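Local coordinates for Iron(III) ABC transporter, periplasmic iron-compound-binding protein (Vibrio cholerae, PDB 5GGY), which probably binds ferric hydroxamate siderophores such as desferal in the periplasm and passes them to an inner-membrane ABC transporter for iron uptake, at residues L123-F127 against G128-V132; Q135-E138 against A139-R143; F174-T177 against E178-P182. All coordinates share one frame; numbering follows the deposited sequence.

Contact 1 of 3, residues L123-F127 against G128-V132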
loop_
_atom_site.group_PDB
_atom_site.type_symbol
_atom_site.label_atom_id
_atom_site.label_comp_id
_atom_site.label_asym_id
_atom_site.label_seq_id
_atom_site.Cartn_x
_atom_site.Cartn_y
_atom_site.Cartn_z
ATOM N N LEU A 123 -0.530 5.870 13.762
ATOM C CA LEU A 123 -0.629 5.192 15.045
ATOM C C LEU A 123 0.597 4.315 15.285
ATOM O O LEU A 123 1.084 4.208 16.411
ATOM C CB LEU A 123 -1.912 4.356 15.114
ATOM C CG LEU A 123 -3.222 5.129 15.258
ATOM C CD1 LEU A 123 -4.412 4.192 15.132
ATOM C CD2 LEU A 123 -3.257 5.862 16.592
ATOM N N ALA A 124 1.100 3.700 14.221
ATOM C CA ALA A 124 2.284 2.860 14.317
ATOM C C ALA A 124 3.501 3.696 14.682
ATOM O O ALA A 124 4.362 3.263 15.445
ATOM C CB ALA A 124 2.517 2.131 13.015
ATOM N N THR A 125 3.560 4.903 14.132
ATOM C CA THR A 125 4.644 5.830 14.428
ATOM C C THR A 125 4.579 6.298 15.883
ATOM O O THR A 125 5.601 6.397 16.565
ATOM C CB THR A 125 4.604 7.049 13.483
ATOM O OG1 THR A 125 4.728 6.608 12.122
ATOM C CG2 THR A 125 5.729 8.023 13.810
ATOM N N LEU A 126 3.366 6.565 16.354
ATOM C CA LEU A 126 3.154 7.031 17.719
ATOM C C LEU A 126 3.483 5.966 18.758
ATOM O O LEU A 126 4.029 6.271 19.816
ATOM C CB LEU A 126 1.707 7.497 17.901
ATOM C CG LEU A 126 1.280 8.729 17.101
ATOM C CD1 LEU A 126 -0.195 9.012 17.323
ATOM C CD2 LEU A 126 2.128 9.930 17.483
ATOM N N PHE A 127 3.149 4.718 18.456
ATOM C CA PHE A 127 3.351 3.631 19.410
ATOM C C PHE A 127 4.565 2.769 19.062
ATOM O O PHE A 127 4.768 1.706 19.651
ATOM C CB PHE A 127 2.099 2.753 19.494
ATOM C CG PHE A 127 0.897 3.456 20.057
ATOM C CD1 PHE A 127 0.776 3.667 21.421
ATOM C CD2 PHE A 127 -0.117 3.900 19.222
ATOM C CE1 PHE A 127 -0.331 4.312 21.938
ATOM C CE2 PHE A 127 -1.224 4.544 19.732
ATOM C CZ PHE A 127 -1.333 4.750 21.095
ATOM N N GLY A 128 5.373 3.233 18.113
ATOM C CA GLY A 128 6.591 2.536 17.740
ATOM C C GLY A 128 6.360 1.150 17.165
ATOM O O GLY A 128 7.048 0.198 17.528
ATOM N N LYS A 129 5.387 1.039 16.266
ATOM C CA LYS A 129 5.054 -0.236 15.637
ATOM C C LYS A 129 5.064 -0.121 14.114
ATOM O O LYS A 129 4.224 -0.707 13.436
ATOM C CB LYS A 129 3.685 -0.727 16.113
ATOM C CG LYS A 129 3.589 -0.987 17.609
ATOM C CD LYS A 129 4.272 -2.289 18.000
ATOM C CE LYS A 129 3.990 -2.635 19.458
ATOM N NZ LYS A 129 4.495 -3.986 19.833
ATOM N N GLU A 130 6.019 0.637 13.586
ATOM C CA GLU A 130 6.091 0.901 12.152
ATOM C C GLU A 130 6.411 -0.346 11.332
ATOM O O GLU A 130 5.855 -0.544 10.251
ATOM C CB GLU A 130 7.131 1.990 11.870
ATOM C CG GLU A 130 6.607 3.405 12.065
ATOM C CD GLU A 130 7.587 4.300 12.797
ATOM O OE1 GLU A 130 7.967 5.353 12.239
ATOM O OE2 GLU A 130 7.967 3.958 13.937
ATOM N N ALA A 131 7.303 -1.185 11.850
ATOM C CA ALA A 131 7.741 -2.380 11.134
ATOM C C ALA A 131 6.605 -3.384 10.956
ATOM O O ALA A 131 6.432 -3.958 9.880
ATOM C CB ALA A 131 8.913 -3.031 11.861
ATOM N N VAL A 132 5.837 -3.594 12.020
ATOM C CA VAL A 132 4.703 -4.507 11.977
ATOM C C VAL A 132 3.608 -3.942 11.071
ATOM O O VAL A 132 2.934 -4.688 10.358
ATOM C CB VAL A 132 4.157 -4.790 13.404
ATOM C CG1 VAL A 132 4.814 -3.867 14.421
ATOM C CG2 VAL A 132 2.638 -4.675 13.461
#

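Contact 2 of 3, residues Q135-E138 against A139-R143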
loop_
_atom_site.group_PDB
_atom_site.type_symbol
_atom_site.label_atom_id
_atom_site.label_comp_id
_atom_site.label_asym_id
_atom_site.label_seq_id
_atom_site.Cartn_x
_atom_site.Cartn_y
_atom_site.Cartn_z
ATOM N N GLN A 135 4.673 -4.596 7.498
ATOM C CA GLN A 135 4.567 -6.017 7.193
ATOM C C GLN A 135 3.117 -6.421 6.921
ATOM O O GLN A 135 2.855 -7.289 6.090
ATOM C CB GLN A 135 5.162 -6.848 8.338
ATOM C CG GLN A 135 4.175 -7.732 9.096
ATOM C CD GLN A 135 3.915 -9.056 8.400
ATOM O OE1 GLN A 135 4.808 -9.627 7.773
ATOM N NE2 GLN A 135 2.684 -9.546 8.500
ATOM N N LYS A 136 2.177 -5.781 7.609
ATOM C CA LYS A 136 0.767 -6.128 7.457
ATOM C C LYS A 136 0.159 -5.485 6.215
ATOM O O LYS A 136 -0.735 -6.053 5.590
ATOM C CB LYS A 136 -0.022 -5.727 8.702
ATOM C CG LYS A 136 0.270 -6.605 9.903
ATOM C CD LYS A 136 -0.896 -6.624 10.871
ATOM C CE LYS A 136 -0.723 -7.707 11.920
ATOM N NZ LYS A 136 -1.927 -7.831 12.787
ATOM N N LEU A 137 0.652 -4.303 5.861
ATOM C CA LEU A 137 0.217 -3.627 4.644
ATOM C C LEU A 137 0.769 -4.328 3.410
ATOM O O LEU A 137 0.065 -4.489 2.413
ATOM C CB LEU A 137 0.652 -2.161 4.661
ATOM C CG LEU A 137 -0.106 -1.261 5.634
ATOM C CD1 LEU A 137 0.521 0.119 5.679
ATOM C CD2 LEU A 137 -1.572 -1.177 5.238
ATOM N N GLU A 138 2.033 -4.736 3.486
ATOM C CA GLU A 138 2.677 -5.463 2.398
ATOM C C GLU A 138 1.968 -6.785 2.140
ATOM O O GLU A 138 1.721 -7.155 0.992
ATOM C CB GLU A 138 4.153 -5.714 2.714
ATOM C CG GLU A 138 5.037 -4.484 2.619
ATOM C CD GLU A 138 6.426 -4.720 3.182
ATOM O OE1 GLU A 138 6.686 -5.839 3.670
ATOM O OE2 GLU A 138 7.254 -3.788 3.139
ATOM N N ALA A 139 1.646 -7.492 3.218
ATOM C CA ALA A 139 0.932 -8.758 3.122
ATOM C C ALA A 139 -0.470 -8.542 2.568
ATOM O O ALA A 139 -1.010 -9.395 1.867
ATOM C CB ALA A 139 0.868 -9.437 4.479
ATOM N N MET A 140 -1.048 -7.390 2.888
ATOM C CA MET A 140 -2.385 -7.040 2.428
ATOM C C MET A 140 -2.426 -6.834 0.915
ATOM O O MET A 140 -3.290 -7.383 0.229
ATOM C CB MET A 140 -2.879 -5.780 3.142
ATOM C CG MET A 140 -4.353 -5.492 2.930
ATOM S SD MET A 140 -4.933 -4.036 3.817
ATOM C CE MET A 140 -4.137 -2.730 2.888
ATOM N N TYR A 141 -1.487 -6.045 0.401
ATOM C CA TYR A 141 -1.422 -5.750 -1.027
ATOM C C TYR A 141 -1.112 -7.003 -1.833
ATOM O O TYR A 141 -1.561 -7.154 -2.968
ATOM C CB TYR A 141 -0.376 -4.669 -1.299
ATOM C CG TYR A 141 -0.705 -3.342 -0.655
ATOM C CD1 TYR A 141 -2.002 -2.844 -0.671
ATOM C CD2 TYR A 141 0.277 -2.594 -0.015
ATOM C CE1 TYR A 141 -2.310 -1.634 -0.081
ATOM C CE2 TYR A 141 -0.023 -1.383 0.579
ATOM C CZ TYR A 141 -1.317 -0.908 0.545
ATOM O OH TYR A 141 -1.618 0.299 1.137
ATOM N N ALA A 142 -0.344 -7.906 -1.231
ATOM C CA ALA A 142 -0.053 -9.190 -1.852
ATOM C C ALA A 142 -1.298 -10.072 -1.835
ATOM O O ALA A 142 -1.600 -10.756 -2.814
ATOM C CB ALA A 142 1.104 -9.877 -1.144
ATOM N N ARG A 143 -2.015 -10.040 -0.716
ATOM C CA ARG A 143 -3.258 -10.790 -0.563
ATOM C C ARG A 143 -4.299 -10.341 -1.582
ATOM O O ARG A 143 -5.044 -11.163 -2.118
ATOM C CB ARG A 143 -3.805 -10.630 0.856
ATOM C CG ARG A 143 -5.053 -11.443 1.143
ATOM C CD ARG A 143 -4.824 -12.914 0.846
ATOM N NE ARG A 143 -5.941 -13.744 1.287
ATOM C CZ ARG A 143 -6.090 -15.024 0.962
ATOM N NH1 ARG A 143 -5.198 -15.617 0.184
ATOM N NH2 ARG A 143 -7.134 -15.707 1.409
#

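Contact 3 of 3, residues F174-T177 against E178-P182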
loop_
_atom_site.group_PDB
_atom_site.type_symbol
_atom_site.label_atom_id
_atom_site.label_comp_id
_atom_site.label_asym_id
_atom_site.label_seq_id
_atom_site.Cartn_x
_atom_site.Cartn_y
_atom_site.Cartn_z
ATOM N N PHE A 174 -28.560 0.088 2.388
ATOM C CA PHE A 174 -27.411 0.989 2.434
ATOM C C PHE A 174 -26.377 0.618 1.384
ATOM O O PHE A 174 -25.536 -0.241 1.615
ATOM C CB PHE A 174 -26.751 0.973 3.816
ATOM C CG PHE A 174 -27.549 1.660 4.885
ATOM C CD1 PHE A 174 -27.922 2.987 4.749
ATOM C CD2 PHE A 174 -27.904 0.985 6.038
ATOM C CE1 PHE A 174 -28.651 3.622 5.736
ATOM C CE2 PHE A 174 -28.628 1.615 7.029
ATOM C CZ PHE A 174 -29.005 2.933 6.880
ATOM N N LEU A 175 -26.444 1.268 0.228
ATOM C CA LEU A 175 -25.468 1.038 -0.833
ATOM C C LEU A 175 -24.136 1.691 -0.494
ATOM O O LEU A 175 -24.091 2.854 -0.096
ATOM C CB LEU A 175 -25.975 1.575 -2.174
ATOM C CG LEU A 175 -27.160 0.856 -2.818
ATOM C CD1 LEU A 175 -27.515 1.509 -4.144
ATOM C CD2 LEU A 175 -26.846 -0.617 -3.014
ATOM N N TYR A 176 -23.050 0.944 -0.659
ATOM C CA TYR A 176 -21.724 1.486 -0.375
ATOM C C TYR A 176 -21.206 2.310 -1.547
ATOM O O TYR A 176 -21.190 1.850 -2.688
ATOM C CB TYR A 176 -20.748 0.362 -0.012
ATOM C CG TYR A 176 -20.973 -0.127 1.398
ATOM C CD1 TYR A 176 -20.437 0.559 2.482
ATOM C CD2 TYR A 176 -21.754 -1.246 1.649
ATOM C CE1 TYR A 176 -20.654 0.128 3.773
ATOM C CE2 TYR A 176 -21.975 -1.683 2.938
ATOM C CZ TYR A 176 -21.425 -0.993 3.994
ATOM O OH TYR A 176 -21.644 -1.422 5.281
ATOM N N THR A 177 -20.789 3.535 -1.245
ATOM C CA THR A 177 -20.481 4.526 -2.266
ATOM C C THR A 177 -19.003 4.554 -2.656
ATOM O O THR A 177 -18.214 3.726 -2.204
ATOM C CB THR A 177 -20.898 5.932 -1.798
ATOM O OG1 THR A 177 -20.055 6.355 -0.721
ATOM C CG2 THR A 177 -22.348 5.926 -1.324
ATOM N N GLU A 178 -18.645 5.524 -3.493
ATOM C CA GLU A 178 -17.310 5.612 -4.083
ATOM C C GLU A 178 -16.206 5.789 -3.044
ATOM O O GLU A 178 -15.100 5.278 -3.211
ATOM C CB GLU A 178 -17.257 6.766 -5.088
ATOM C CG GLU A 178 -15.940 6.888 -5.832
ATOM C CD GLU A 178 -15.890 8.102 -6.739
ATOM O OE1 GLU A 178 -14.905 8.239 -7.495
ATOM O OE2 GLU A 178 -16.836 8.917 -6.696
ATOM N N ASN A 179 -16.512 6.506 -1.969
ATOM C CA ASN A 179 -15.522 6.795 -0.940
ATOM C C ASN A 179 -15.531 5.779 0.198
ATOM O O ASN A 179 -14.879 5.978 1.221
ATOM C CB ASN A 179 -15.748 8.197 -0.375
ATOM C CG ASN A 179 -17.110 8.350 0.268
ATOM O OD1 ASN A 179 -18.059 7.654 -0.090
ATOM N ND2 ASN A 179 -17.213 9.263 1.228
ATOM N N SER A 180 -16.273 4.691 0.018
ATOM C CA SER A 180 -16.376 3.666 1.050
ATOM C C SER A 180 -15.208 2.688 0.984
ATOM O O SER A 180 -14.445 2.675 0.020
ATOM C CB SER A 180 -17.697 2.904 0.924
ATOM O OG SER A 180 -17.753 2.173 -0.287
ATOM N N THR A 181 -15.073 1.872 2.023
ATOM C CA THR A 181 -14.039 0.842 2.063
ATOM C C THR A 181 -14.366 -0.405 1.219
ATOM O O THR A 181 -13.449 -1.020 0.672
ATOM C CB THR A 181 -13.735 0.403 3.519
ATOM O OG1 THR A 181 -14.946 0.042 4.191
ATOM C CG2 THR A 181 -13.055 1.530 4.281
ATOM N N PRO A 182 -15.655 -0.794 1.107
ATOM C CA PRO A 182 -15.877 -1.920 0.190
ATOM C C PRO A 182 -15.616 -1.553 -1.270
ATOM O O PRO A 182 -15.182 -2.404 -2.047
ATOM C CB PRO A 182 -17.353 -2.265 0.407
ATOM C CG PRO A 182 -17.665 -1.758 1.767
ATOM C CD PRO A 182 -16.866 -0.502 1.898
#

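Contact 1 of 3, residues L123-F127 against G128-V132
Glu130 bends at its second torsion (chi2 137°), and the kink swings its carboxylate back across the junction to lie against Thr125. CG and CD of Glu130 cross over the threonine at a slant, with CD 3.7 Å from Thr125 CA. The threonine hydroxyl has its partner in its own helix: OG1, set beside the backbone N, bonds Lys121 O, and its 3.5 Å approach to Glu130 OE1 is a near contact. In Lys129, chi1 of -62° sets CG beside its own backbone N, 3.6 Å from Phe127 O; the bend at chi2 then directs the rest of the chain away. Between these side chains runs the bond that closes the turn, from Lys129 N to Ala124 O, short at 2.6 Å and nearly straight at 166°. With a glycine of positive phi just before the donor, the turn resembles a Schellman motif, though only its 6→1 bond is clear. Helix 112-126 ends here, Phe127 being the first residue to leave helical angles, and Lys129 is already the N-cap of helix 130-154. Gly128 suits its place because a side chain there would collide with Phe127 O. Ala124 is equally apt: its small methyl sits 3.3 Å from Lys129 O and faces Lys129 CB at 4.4 Å. Glu130, in the first turn of the new helix, places negative charge where the helix dipole would probably favour it. On the inward side the edge of the Phe127 ring meets Leu123 CD2 in plane; Phe127 packs on Val80 and Leu123 on Leu82 of strand 80-83.

Contact 2 of 3, residues Q135-E138 against A139-R143
Tyr141 N bonds Leu137 O at 3.0 Å, the straightest of four i to i+4 backbone bonds here at 162°. Ala142 N to Glu138 O and Ala139 N to Gln135 O, both 3.1 Å, repeat the pattern, while Met140 N to Lys136 O is weak because its angle falls to 135°. The longer polar side chains reach outward: Lys136 forms a salt bridge with Glu32, and Arg143 does so with Glu269 and Glu146. Tyr141 OH bonds Glu54 of the second subunit, whose Val47 and Val51 pack on Tyr141 and Glu138. Leu137 O also lies against one face of the Tyr141 ring, 3.1 Å from Tyr141 CD2. Among apolar groups, Leu137 and Met140 run side by side in the same direction. A turn at the last torsion of Met140 (chi3 71°) brings CE to 3.8 Å from Leu137 CD2. Flexible, unbranched methionine suits this buried side, where it packs on Met262 and Arg265 of helix 262-276, as Leu137 does on Phe120 and Lys121 of helix 112-126. Helix 130-154 probably is the long helix that joins the two lobes in this family of binding proteins. With most backbone groups bonded i to i+4, the side chains are left to link the helix outward: apolar ones to neighbouring helices, charged ones in salt bridges, the tyrosine hydroxyl to the second subunit.

Contact 3 of 3, residues F174-T177 against E178-P182
Hydrogen bonds from Ser180 converge on Thr177 O. The hydroxyl OG donates at 2.5 Å, in the carbonyl plane and on a lone pair, whereas Ser180 N comes from well above that plane at 3.1 Å and closes a type I turn from Thr177 to Ser180. Lodged between its backbone N and carbonyl carbon (chi1 65°), OG is also near the start of helix 181-188, where it takes a weak bond from Gln183 N; serine is a classic N-cap. A second side-chain bond joins Thr177 OG1 to Asn179 OD1, the two groups lying side by side; its very short 2.5 Å needs caution. Asn179 ND2 donates to Lys200 O and Asp110 O, which fixes the turn of the amide. Apolar contact comes from Pro182, whose CG sits over one face of the Tyr176 ring, 3.9 Å from the centroid, in a CH-pi contact. Proline suits the first turn of a helix, where a backbone N-H is not needed. The Tyr176 hydroxyl bonds Arg166 NE. Strand 172-176, antiparallel to 161-167 and 204-208 in the mixed sheet, leads through this turn into helix 181-188. The buried polar groups named have partners, which offsets their burial cost.

Overall arrangement
Contacts 1 and 2 adjoin in sequence and share helix 130-154, their centres 16 Å apart: the first lies at the surface where that helix begins, the second is partly buried farther along it. Contact 3 is the buried one, with its centre about 10 Å from the centre of the chain, and it touches neither of the others. Chemistry follows place. The surface junction relies on a glycine turn and a backbone cap, with charged and polar side chains at its outer side. The helix contact is regular backbone bonding, its side chains turned to neighbouring helices and the second subunit. The buried turn depends instead on side-chain hydroxyls, an amide and a proline CH-pi contact on a tyrosine face.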